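Local coordinates for protein dihydrodipicolinate synthase (Agrobacterium tumefaciens, PDB 3B4U) that probably catalyses, as a dihydrodipicolinate synthase, the condensation of pyruvate with aspartate semialdehyde that opens the lysine branch of amino acid biosynthesis, at residues A10-P14 / M26-A30; C33-D39 / T218-R222; G45-E49 / T247-K251; S172-S176 / R196-G201. All blocks are in the same frame, centred on the assembly; numbering follows the deposited sequence.

Overall arrangement
Interactions 1 to 3 gather on one part of a TIM barrel, while interaction 4 lies on the opposite side of the chain's centre from interaction 1, about 26 Å away centre to centre. Helix 23-35 is shared: its middle serves interaction 1 and its C-terminal end interaction 2, with centres about 13 Å apart and Leu-11 touching Cys-33. Interactions 1 and 3 are about 10 Å apart and touch directly, loop to loop and through Lys-251. Along the chain interaction 1 closes first, interactions 2 and 3 cross, and interaction 4 is nested inside both. Early and late barrel elements are thereby joined, and interaction 3 reaches the probable active-site region beside the second subunit.

Interaction 1: residues A10-P14 / M26-A30; sequences ALTTP and MIAHA
Leu-11 lays its CD1 methyl beside His-29, 3.4 Å from the ring atom CD2 and oblique to the imidazole. Its other methyl, CD2, reaches to 3.9 Å from Ala-30 CB and also meets Met-26 CG. With CG trans to the backbone N (chi1 -158°), the leucine forks against one side of the helix, CD1 at the His-29 ring and CD2 between Ala-30 CB and Met-26. Pro-14 closes the contact further along the loop, its CD 3.5 Å from Met-26 CB, with the ring and the methionine chain at about a right angle. Met-26 is extended beyond CG and runs alongside the loop, past Pro-14 CD, until CE lies 3.8 Å from Thr-13 OG1, a hydroxyl bonded to Gly-48 O. All of this is buried, and Phe-65 of helix 57-67 touches Met-26 and Ala-30. The other side of the helix is the solvent side: Ile-27 points away from the loop and is partly exposed, and Ala-28 is exposed. Within the loop that follows strand 6-10 of the barrel, Thr-12 OG1 comes 3.2 Å from His-29 NE2, whose firm partner is Asn-215 OD1. The same amide oxygen takes Thr-12 N, and Asn-215 ND2 bonds Ala-10 O. His-29 ND1 meets the guanidinium of Arg-32, which can only donate. The imidazole is thus gripped at both nitrogens, a pattern consistent with a neutral ring carrying its proton on NE2.

Interaction 2: residues C33-D39 / T218-R222; sequences CLSNGCD and TQEVR
The guanidinium of Arg-222 is met at its edge, by Gly-37 O, Asp-39 and a water, and no partner from 33-39 lies on its faces. NH1 does most of the work: it gives a hydrogen bond of 2.8 Å to Gly-37 O and forms a salt bridge with Asp-39, 3.2 Å to OD2. Carboxylate and guanidinium planes stand 66° apart, and NH1 meets OD2 from above the carboxylate plane rather than head-on. Water 2 closes the group by joining Arg-222 NH2 to Asp-39 OD1. The second flat group, the Gln-219 amide, holds Asn-36 O almost in its own plane, with NE2 at 2.9 Å and above the carbonyl plane. A bend at chi2 (-72°) curls the glutamine back to this carbonyl. Thr-218 presses CG2 to 3.3 Å from the same oxygen and to 3.7 Å from Cys-38 SG. Its OG1 bonds Ala-214 O and, through water 1, reaches Asn-36 ND2. Gly-37, at phi 131°, brings its CA to 3.9 Å from both Gln-219 NE2 and Arg-222 CD. Helix 23-35 thus ends against the start of helix 218-225, and Asp-39 OD2 also takes Leu-7 N of strand 6-10, on which Cys-38, Val-221 and Arg-222 rest.

Interaction 3: residues G45-E49 / T247-K251; sequences GTTGE and TPAVK
Lys-251 NZ and Glu-49 OE2 form a salt bridge of 2.7 Å, in which NZ donates to OE2 at its syn lone pair, on the side of the other oxygen. The lysine bends at chi3 (109°), while the glutamate runs extended beyond CG, and the two side chains meet at an oblique angle. Between them and the turn, Thr-247 inserts its methyl CG2, which lies 3.3 Å from Thr-47 O and 4.0 Å from Glu-49 CG. Thr-47 CG2 meets Val-250 CG1 at 4.0 Å, the two side chains crossing at about a right angle. A water joins the threonine hydroxyls, 2.7 Å from Thr-47 OG1 and 2.8 Å from Thr-247 OG1. The segment Gly-45 to Glu-49 is the GTTGE motif of the dihydrodipicolinate synthase family, set in the loop after barrel strand 40-43 and folded as a type I beta turn from Thr-46 to Glu-49; the helix it meets, 246-258, follows the barrel in the chain. Further out, Lys-251 NZ also bonds Thr-13 O and Asp-265 O, which fix its end, and Glu-49 OE1 receives Arg-267 N. Thr-46 OG1 bonds Tyr-139 OH and also Tyr-109 OH of the second subunit, a Thr-Tyr-Tyr grouping like the proton relay of related synthases. Phe-110 of that second subunit packs on Thr-46 and Glu-49.

Interaction 4: residues S172-S176 / R196-G201; sequences SGNWS and RDLARG
Trp-175 and Arg-200 make a flat stack: the guanidinium spreads over one face of the indole, centres 3.5 Å apart and planes at 10°. The charge sits over the five-membered ring, a cation-pi contact with CZ 21° off the ring normal. Further back the methylene CD lies over the six-membered ring, 3.9 Å from its centroid, as a CH-pi contact. Arg-200 starts trans to its backbone N (chi1 -175°) and stays extended to NE, which carries CD and the guanidinium over the indole face. Trp-175 NE1 and Arg-200 NH1, two donors, merely lie near each other. Van der Waals contacts add to this: Gly-201 CA is 3.9 Å from Trp-175 CH2 at the ring edge, and Asp-197 CB 3.6 Å from Trp-175 CE3. Within the helix, Arg-200 NH2 forms a salt bridge with Asp-197 OD1, 3.1 Å. Because that oxygen lies in the guanidinium plane, the bond probably limits rotation of the group and so keeps it flat against the tryptophan. Hydrogen bonding across the contact is slight: Arg-196 NH2 gives a weak bond of 3.0 Å to Gly-173 O, while its NE is in a salt bridge with Asp-194. On the other side Ser-172 OG takes Asn-174 N in an ST turn leading to Asn-174 at the N-cap of helix 175-185. Trp-175 and Arg-200 also touch a crystal neighbour, which may influence their pose. The contact joins the start of helix 175-185 to helix 195-203 on the barrel's outside; Trp-175 leans on Leu-182 and Leu-204, and Leu-198 turns to helix 218-225.

Interaction 1: residues A10-P14 / M26-A30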
loop_
_atom_site.group_PDB
_atom_site.type_symbol
_atom_site.label_atom_id
_atom_site.label_comp_id
_atom_site.label_asym_id
_atom_site.label_seq_id
_atom_site.Cartn_x
_atom_site.Cartn_y
_atom_site.Cartn_z
ATOM N N ALA B 10 -11.554 16.944 -0.670
ATOM C CA ALA B 10 -10.797 15.718 -0.924
ATOM C C ALA B 10 -11.018 15.472 -2.415
ATOM O O ALA B 10 -11.910 14.740 -2.831
ATOM C CB ALA B 10 -11.338 14.553 -0.060
ATOM N N LEU B 11 -10.228 16.142 -3.255
ATOM C CA LEU B 11 -10.618 16.370 -4.639
ATOM C C LEU B 11 -10.668 15.058 -5.412
ATOM O O LEU B 11 -9.727 14.276 -5.403
ATOM C CB LEU B 11 -9.623 17.322 -5.318
ATOM C CG LEU B 11 -10.173 18.035 -6.530
ATOM C CD1 LEU B 11 -11.120 19.159 -6.130
ATOM C CD2 LEU B 11 -9.032 18.541 -7.419
ATOM N N THR B 12 -11.739 14.864 -6.161
ATOM C CA THR B 12 -11.842 13.747 -7.088
ATOM C C THR B 12 -10.923 13.972 -8.296
ATOM O O THR B 12 -10.680 15.104 -8.721
ATOM C CB THR B 12 -13.313 13.587 -7.516
ATOM O OG1 THR B 12 -13.880 14.866 -7.844
ATOM C CG2 THR B 12 -14.143 12.975 -6.395
ATOM N N THR B 13 -10.466 12.854 -8.851
ATOM C CA THR B 13 -9.549 12.848 -9.982
ATOM C C THR B 13 -10.318 12.340 -11.188
ATOM O O THR B 13 -10.773 11.196 -11.168
ATOM C CB THR B 13 -8.345 11.946 -9.717
ATOM O OG1 THR B 13 -7.653 12.392 -8.538
ATOM C CG2 THR B 13 -7.373 11.960 -10.891
ATOM N N PRO B 14 -10.471 13.155 -12.251
ATOM C CA PRO B 14 -11.206 12.726 -13.430
ATOM C C PRO B 14 -10.304 12.005 -14.412
ATOM O O PRO B 14 -9.193 12.450 -14.664
ATOM C CB PRO B 14 -11.724 14.043 -14.020
ATOM C CG PRO B 14 -10.656 15.054 -13.671
ATOM C CD PRO B 14 -10.029 14.551 -12.364
ATOM N N MET B 26 -9.799 18.499 -14.100
ATOM C CA MET B 26 -9.421 18.429 -12.697
ATOM C C MET B 26 -9.183 19.809 -12.120
ATOM O O MET B 26 -9.648 20.135 -11.023
ATOM C CB MET B 26 -8.197 17.539 -12.558
ATOM C CG MET B 26 -7.867 17.186 -11.139
ATOM S SD MET B 26 -6.368 15.963 -11.121
ATOM C CE MET B 26 -6.134 15.807 -9.211
ATOM N N ILE B 27 -8.461 20.627 -12.881
ATOM C CA ILE B 27 -8.174 21.985 -12.457
ATOM C C ILE B 27 -9.461 22.807 -12.386
ATOM O O ILE B 27 -9.666 23.574 -11.469
ATOM C CB ILE B 27 -7.120 22.627 -13.382
ATOM C CG1 ILE B 27 -5.774 21.954 -13.114
ATOM C CG2 ILE B 27 -7.039 24.109 -13.195
ATOM C CD1 ILE B 27 -4.687 22.212 -14.142
ATOM N N ALA B 28 -10.330 22.656 -13.376
ATOM C CA ALA B 28 -11.609 23.385 -13.370
ATOM C C ALA B 28 -12.482 22.993 -12.160
ATOM O O ALA B 28 -13.117 23.848 -11.540
ATOM C CB ALA B 28 -12.358 23.158 -14.703
ATOM N N HIS B 29 -12.457 21.718 -11.821
ATOM C CA HIS B 29 -13.171 21.241 -10.647
ATOM C C HIS B 29 -12.573 21.826 -9.372
ATOM O O HIS B 29 -13.307 22.284 -8.497
ATOM C CB HIS B 29 -13.200 19.713 -10.646
ATOM C CG HIS B 29 -13.885 19.136 -9.472
ATOM N ND1 HIS B 29 -15.202 19.398 -9.178
ATOM C CD2 HIS B 29 -13.414 18.296 -8.524
ATOM C CE1 HIS B 29 -15.506 18.732 -8.073
ATOM N NE2 HIS B 29 -14.446 18.055 -7.647
ATOM N N ALA B 30 -11.257 21.865 -9.278
ATOM C CA ALA B 30 -10.612 22.503 -8.134
ATOM C C ALA B 30 -11.038 23.966 -8.022
ATOM O O ALA B 30 -11.364 24.449 -6.942
ATOM C CB ALA B 30 -9.103 22.398 -8.251
#

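Interaction 2: residues C33-D39 / T218-R222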
loop_
_atom_site.group_PDB
_atom_site.type_symbol
_atom_site.label_atom_id
_atom_site.label_comp_id
_atom_site.label_asym_id
_atom_site.label_seq_id
_atom_site.Cartn_x
_atom_site.Cartn_y
_atom_site.Cartn_z
ATOM N N CYS B 33 -14.556 24.175 -6.638
ATOM C CA CYS B 33 -14.612 23.904 -5.214
ATOM C C CYS B 33 -14.058 25.053 -4.376
ATOM O O CYS B 33 -14.644 25.421 -3.337
ATOM C CB CYS B 33 -13.840 22.607 -4.917
ATOM S SG CYS B 33 -14.656 21.099 -5.492
ATOM N N LEU B 34 -12.962 25.640 -4.827
ATOM C CA LEU B 34 -12.415 26.824 -4.172
ATOM C C LEU B 34 -13.386 27.992 -4.217
ATOM O O LEU B 34 -13.697 28.596 -3.187
ATOM C CB LEU B 34 -11.065 27.176 -4.794
ATOM C CG LEU B 34 -9.925 26.179 -4.548
ATOM C CD1 LEU B 34 -8.778 26.434 -5.506
ATOM C CD2 LEU B 34 -9.422 26.197 -3.115
ATOM N N SER B 35 -13.999 28.229 -5.360
ATOM C CA SER B 35 -14.972 29.313 -5.494
ATOM C C SER B 35 -16.201 29.127 -4.620
ATOM O O SER B 35 -16.794 30.100 -4.139
ATOM C CB SER B 35 -15.402 29.420 -6.971
ATOM O OG SER B 35 -16.433 30.393 -7.163
ATOM N N ASN B 36 -16.611 27.887 -4.426
ATOM C CA ASN B 36 -17.825 27.570 -3.692
ATOM C C ASN B 36 -17.609 27.373 -2.207
ATOM O O ASN B 36 -18.558 27.007 -1.515
ATOM C CB ASN B 36 -18.479 26.333 -4.279
ATOM C CG ASN B 36 -19.152 26.607 -5.602
ATOM O OD1 ASN B 36 -19.465 27.770 -5.923
ATOM N ND2 ASN B 36 -19.349 25.565 -6.400
ATOM N N GLY B 37 -16.405 27.608 -1.684
ATOM C CA GLY B 37 -16.209 27.611 -0.245
ATOM C C GLY B 37 -15.067 26.818 0.309
ATOM O O GLY B 37 -14.854 26.844 1.498
ATOM N N CYS B 38 -14.289 26.130 -0.516
ATOM C CA CYS B 38 -13.104 25.484 0.011
ATOM C C CYS B 38 -11.991 26.504 0.176
ATOM O O CYS B 38 -11.735 27.339 -0.701
ATOM C CB CYS B 38 -12.618 24.368 -0.905
ATOM S SG CYS B 38 -13.736 22.951 -0.978
ATOM N N ASP B 39 -11.282 26.371 1.275
ATOM C CA ASP B 39 -10.050 27.101 1.533
ATOM C C ASP B 39 -8.845 26.518 0.799
ATOM O O ASP B 39 -7.881 27.206 0.527
ATOM C CB ASP B 39 -9.801 27.131 3.056
ATOM C CG ASP B 39 -10.956 27.774 3.781
ATOM O OD1 ASP B 39 -11.179 28.982 3.543
ATOM O OD2 ASP B 39 -11.671 27.137 4.567
ATOM N N THR B 218 -20.341 21.845 -1.504
ATOM C CA THR B 218 -19.277 22.615 -0.859
ATOM C C THR B 218 -19.783 23.557 0.228
ATOM O O THR B 218 -19.261 23.546 1.344
ATOM C CB THR B 218 -18.458 23.393 -1.886
ATOM O OG1 THR B 218 -18.021 22.515 -2.936
ATOM C CG2 THR B 218 -17.266 24.007 -1.193
ATOM N N GLN B 219 -20.782 24.382 -0.112
ATOM C CA GLN B 219 -21.295 25.325 0.872
ATOM C C GLN B 219 -21.864 24.638 2.103
ATOM O O GLN B 219 -21.676 25.100 3.228
ATOM C CB GLN B 219 -22.346 26.235 0.235
ATOM C CG GLN B 219 -21.745 27.411 -0.480
ATOM C CD GLN B 219 -21.197 28.419 0.510
ATOM O OE1 GLN B 219 -21.947 28.944 1.351
ATOM N NE2 GLN B 219 -19.920 28.734 0.416
ATOM N N GLU B 220 -22.543 23.530 1.889
ATOM C CA GLU B 220 -23.151 22.818 2.999
ATOM C C GLU B 220 -22.097 22.248 3.948
ATOM O O GLU B 220 -22.206 22.322 5.171
ATOM C CB GLU B 220 -24.066 21.686 2.496
ATOM C CG GLU B 220 -25.325 22.165 1.778
ATOM C CD GLU B 220 -25.153 22.604 0.340
ATOM O OE1 GLU B 220 -24.033 22.544 -0.223
ATOM O OE2 GLU B 220 -26.175 23.032 -0.231
ATOM N N VAL B 221 -21.035 21.691 3.389
ATOM C CA VAL B 221 -19.941 21.188 4.216
ATOM C C VAL B 221 -19.205 22.344 4.889
ATOM O O VAL B 221 -18.787 22.210 6.030
ATOM C CB VAL B 221 -18.994 20.243 3.446
ATOM C CG1 VAL B 221 -17.885 19.761 4.361
ATOM C CG2 VAL B 221 -19.769 19.037 2.873
ATOM N N ARG B 222 -19.029 23.475 4.202
ATOM C CA ARG B 222 -18.362 24.611 4.833
ATOM C C ARG B 222 -19.062 25.057 6.118
ATOM O O ARG B 222 -18.422 25.378 7.107
ATOM C CB ARG B 222 -18.223 25.765 3.837
ATOM C CG ARG B 222 -17.401 26.892 4.409
ATOM C CD ARG B 222 -17.313 28.118 3.497
ATOM N NE ARG B 222 -16.608 29.194 4.195
ATOM C CZ ARG B 222 -15.302 29.294 4.364
ATOM N NH1 ARG B 222 -14.432 28.451 3.779
ATOM N NH2 ARG B 222 -14.852 30.263 5.143
HETATM O O HOH W 1 -18.460 22.943 -5.585
HETATM O O HOH W 2 -12.072 30.980 5.041
#

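Interaction 3: residues G45-E49 / T247-K251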
loop_
_atom_site.group_PDB
_atom_site.type_symbol
_atom_site.label_atom_id
_atom_site.label_comp_id
_atom_site.label_asym_id
_atom_site.label_seq_id
_atom_site.Cartn_x
_atom_site.Cartn_y
_atom_site.Cartn_z
ATOM N N GLY B 45 -5.652 12.300 -2.347
ATOM C CA GLY B 45 -6.121 11.613 -1.148
ATOM C C GLY B 45 -6.923 10.384 -1.528
ATOM O O GLY B 45 -6.987 9.987 -2.692
ATOM N N THR B 46 -7.605 9.809 -0.548
ATOM C CA THR B 46 -8.395 8.615 -0.771
ATOM C C THR B 46 -9.481 8.862 -1.827
ATOM O O THR B 46 -9.641 8.078 -2.762
ATOM C CB THR B 46 -8.989 8.148 0.552
ATOM O OG1 THR B 46 -7.929 7.887 1.490
ATOM C CG2 THR B 46 -9.838 6.896 0.395
ATOM N N THR B 47 -10.217 9.962 -1.680
ATOM C CA THR B 47 -11.300 10.315 -2.592
ATOM C C THR B 47 -10.805 10.685 -3.976
ATOM O O THR B 47 -11.524 10.595 -4.957
ATOM C CB THR B 47 -12.169 11.441 -1.976
ATOM O OG1 THR B 47 -12.528 11.066 -0.642
ATOM C CG2 THR B 47 -13.426 11.674 -2.796
ATOM N N GLY B 48 -9.556 11.112 -4.039
ATOM C CA GLY B 48 -8.835 11.358 -5.278
ATOM C C GLY B 48 -8.248 10.122 -5.893
ATOM O O GLY B 48 -7.524 10.258 -6.885
ATOM N N GLU B 49 -8.467 8.940 -5.347
ATOM C CA GLU B 49 -7.845 7.745 -5.873
ATOM C C GLU B 49 -6.332 7.923 -5.942
ATOM O O GLU B 49 -5.646 7.422 -6.827
ATOM C CB GLU B 49 -8.428 7.337 -7.233
ATOM C CG GLU B 49 -9.888 6.984 -7.146
ATOM C CD GLU B 49 -10.542 6.914 -8.499
ATOM O OE1 GLU B 49 -10.306 5.909 -9.212
ATOM O OE2 GLU B 49 -11.313 7.845 -8.834
ATOM N N THR B 247 -15.911 6.145 -2.903
ATOM C CA THR B 247 -15.336 7.065 -3.849
ATOM C C THR B 247 -16.083 7.069 -5.186
ATOM O O THR B 247 -16.430 8.135 -5.710
ATOM C CB THR B 247 -13.821 6.819 -3.970
ATOM O OG1 THR B 247 -13.223 7.074 -2.680
ATOM C CG2 THR B 247 -13.198 7.727 -5.034
ATOM N N PRO B 248 -16.403 5.883 -5.738
ATOM C CA PRO B 248 -17.219 5.900 -6.950
ATOM C C PRO B 248 -18.583 6.623 -6.767
ATOM O O PRO B 248 -19.031 7.325 -7.667
ATOM C CB PRO B 248 -17.360 4.409 -7.285
ATOM C CG PRO B 248 -16.110 3.754 -6.691
ATOM C CD PRO B 248 -15.934 4.522 -5.403
ATOM N N ALA B 249 -19.218 6.485 -5.605
ATOM C CA ALA B 249 -20.485 7.173 -5.355
ATOM C C ALA B 249 -20.337 8.686 -5.250
ATOM O O ALA B 249 -21.161 9.432 -5.752
ATOM C CB ALA B 249 -21.177 6.608 -4.120
ATOM N N VAL B 250 -19.262 9.152 -4.619
ATOM C CA VAL B 250 -18.991 10.571 -4.608
ATOM C C VAL B 250 -18.862 11.114 -6.022
ATOM O O VAL B 250 -19.417 12.159 -6.373
ATOM C CB VAL B 250 -17.691 10.852 -3.799
ATOM C CG1 VAL B 250 -17.184 12.261 -4.050
ATOM C CG2 VAL B 250 -17.946 10.677 -2.316
ATOM N N LYS B 251 -18.133 10.384 -6.868
ATOM C CA LYS B 251 -17.978 10.813 -8.258
ATOM C C LYS B 251 -19.303 10.871 -9.021
ATOM O O LYS B 251 -19.534 11.792 -9.803
ATOM C CB LYS B 251 -16.946 9.936 -8.955
ATOM C CG LYS B 251 -15.508 10.184 -8.465
ATOM C CD LYS B 251 -14.488 9.273 -9.176
ATOM C CE LYS B 251 -13.623 10.078 -10.123
ATOM N NZ LYS B 251 -12.624 9.213 -10.792
HETATM O O HOH W 3 -13.945 8.739 -0.506
#

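Interaction 4: residues S172-S176 / R196-G201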
loop_
_atom_site.group_PDB
_atom_site.type_symbol
_atom_site.label_atom_id
_atom_site.label_comp_id
_atom_site.label_asym_id
_atom_site.label_seq_id
_atom_site.Cartn_x
_atom_site.Cartn_y
_atom_site.Cartn_z
ATOM N N SER B 172 -11.410 8.156 11.543
ATOM C CA SER B 172 -11.770 6.925 12.246
ATOM C C SER B 172 -13.269 6.727 12.437
ATOM O O SER B 172 -13.704 5.594 12.618
ATOM C CB SER B 172 -11.130 6.876 13.626
ATOM O OG SER B 172 -11.628 7.877 14.462
ATOM N N GLY B 173 -14.043 7.794 12.482
ATOM C CA GLY B 173 -15.434 7.678 12.866
ATOM C C GLY B 173 -15.606 7.169 14.293
ATOM O O GLY B 173 -16.660 6.663 14.631
ATOM N N ASN B 174 -14.621 7.375 15.145
ATOM C CA ASN B 174 -14.617 6.885 16.530
ATOM C C ASN B 174 -14.533 8.093 17.435
ATOM O O ASN B 174 -13.455 8.598 17.717
ATOM C CB ASN B 174 -13.416 5.968 16.694
ATOM C CG ASN B 174 -13.313 5.339 18.033
ATOM O OD1 ASN B 174 -13.984 5.748 18.955
ATOM N ND2 ASN B 174 -12.417 4.345 18.173
ATOM N N TRP B 175 -15.683 8.556 17.913
ATOM C CA TRP B 175 -15.721 9.790 18.681
ATOM C C TRP B 175 -14.927 9.730 19.950
ATOM O O TRP B 175 -14.316 10.727 20.361
ATOM C CB TRP B 175 -17.164 10.217 18.974
ATOM C CG TRP B 175 -17.215 11.480 19.755
ATOM C CD1 TRP B 175 -17.588 11.626 21.073
ATOM C CD2 TRP B 175 -16.877 12.777 19.302
ATOM N NE1 TRP B 175 -17.485 12.925 21.452
ATOM C CE2 TRP B 175 -17.034 13.664 20.391
ATOM C CE3 TRP B 175 -16.403 13.282 18.093
ATOM C CZ2 TRP B 175 -16.788 15.022 20.283
ATOM C CZ3 TRP B 175 -16.149 14.625 17.995
ATOM C CH2 TRP B 175 -16.303 15.471 19.084
ATOM N N SER B 176 -14.888 8.578 20.606
ATOM C CA SER B 176 -14.067 8.403 21.823
ATOM C C SER B 176 -12.628 8.773 21.545
ATOM O O SER B 176 -11.917 9.261 22.416
ATOM C CB SER B 176 -14.153 6.974 22.392
ATOM O OG SER B 176 -13.444 5.964 21.689
ATOM N N ARG B 196 -21.035 13.062 10.816
ATOM C CA ARG B 196 -21.880 13.187 11.995
ATOM C C ARG B 196 -21.231 13.908 13.155
ATOM O O ARG B 196 -21.925 14.530 13.976
ATOM C CB ARG B 196 -22.429 11.843 12.438
ATOM C CG ARG B 196 -21.411 10.973 12.986
ATOM C CD ARG B 196 -21.972 9.622 13.481
ATOM N NE ARG B 196 -20.836 8.731 13.647
ATOM C CZ ARG B 196 -20.811 7.529 14.213
ATOM N NH1 ARG B 196 -21.882 7.015 14.761
ATOM N NH2 ARG B 196 -19.659 6.864 14.249
ATOM N N ASP B 197 -19.894 13.848 13.251
ATOM C CA ASP B 197 -19.200 14.546 14.347
ATOM C C ASP B 197 -18.384 15.741 13.936
ATOM O O ASP B 197 -17.727 16.329 14.765
ATOM C CB ASP B 197 -18.345 13.570 15.118
ATOM C CG ASP B 197 -19.215 12.624 15.976
ATOM O OD1 ASP B 197 -20.286 13.012 16.490
ATOM O OD2 ASP B 197 -18.783 11.531 16.178
ATOM N N LEU B 198 -18.490 16.155 12.674
ATOM C CA LEU B 198 -17.710 17.275 12.172
ATOM C C LEU B 198 -18.064 18.590 12.850
ATOM O O LEU B 198 -17.217 19.242 13.431
ATOM C CB LEU B 198 -17.862 17.369 10.659
ATOM C CG LEU B 198 -17.205 18.587 9.986
ATOM C CD1 LEU B 198 -15.729 18.670 10.309
ATOM C CD2 LEU B 198 -17.483 18.480 8.485
ATOM N N ALA B 199 -19.338 18.974 12.816
ATOM C CA ALA B 199 -19.717 20.255 13.420
ATOM C C ALA B 199 -19.516 20.213 14.932
ATOM O O ALA B 199 -19.016 21.152 15.527
ATOM C CB ALA B 199 -21.162 20.650 13.031
ATOM N N ARG B 200 -19.890 19.093 15.552
ATOM C CA ARG B 200 -19.678 18.865 16.986
ATOM C C ARG B 200 -18.223 19.062 17.371
ATOM O O ARG B 200 -17.893 19.722 18.348
ATOM C CB ARG B 200 -20.085 17.429 17.306
ATOM C CG ARG B 200 -20.048 17.024 18.745
ATOM C CD ARG B 200 -20.245 15.520 18.821
ATOM N NE ARG B 200 -20.417 15.039 20.179
ATOM C CZ ARG B 200 -20.548 13.746 20.485
ATOM N NH1 ARG B 200 -20.749 13.372 21.743
ATOM N NH2 ARG B 200 -20.499 12.836 19.530
ATOM N N GLY B 201 -17.330 18.527 16.559
ATOM C CA GLY B 201 -15.913 18.642 16.806
ATOM C C GLY B 201 -15.362 20.027 16.561
ATOM O O GLY B 201 -14.528 20.507 17.323
#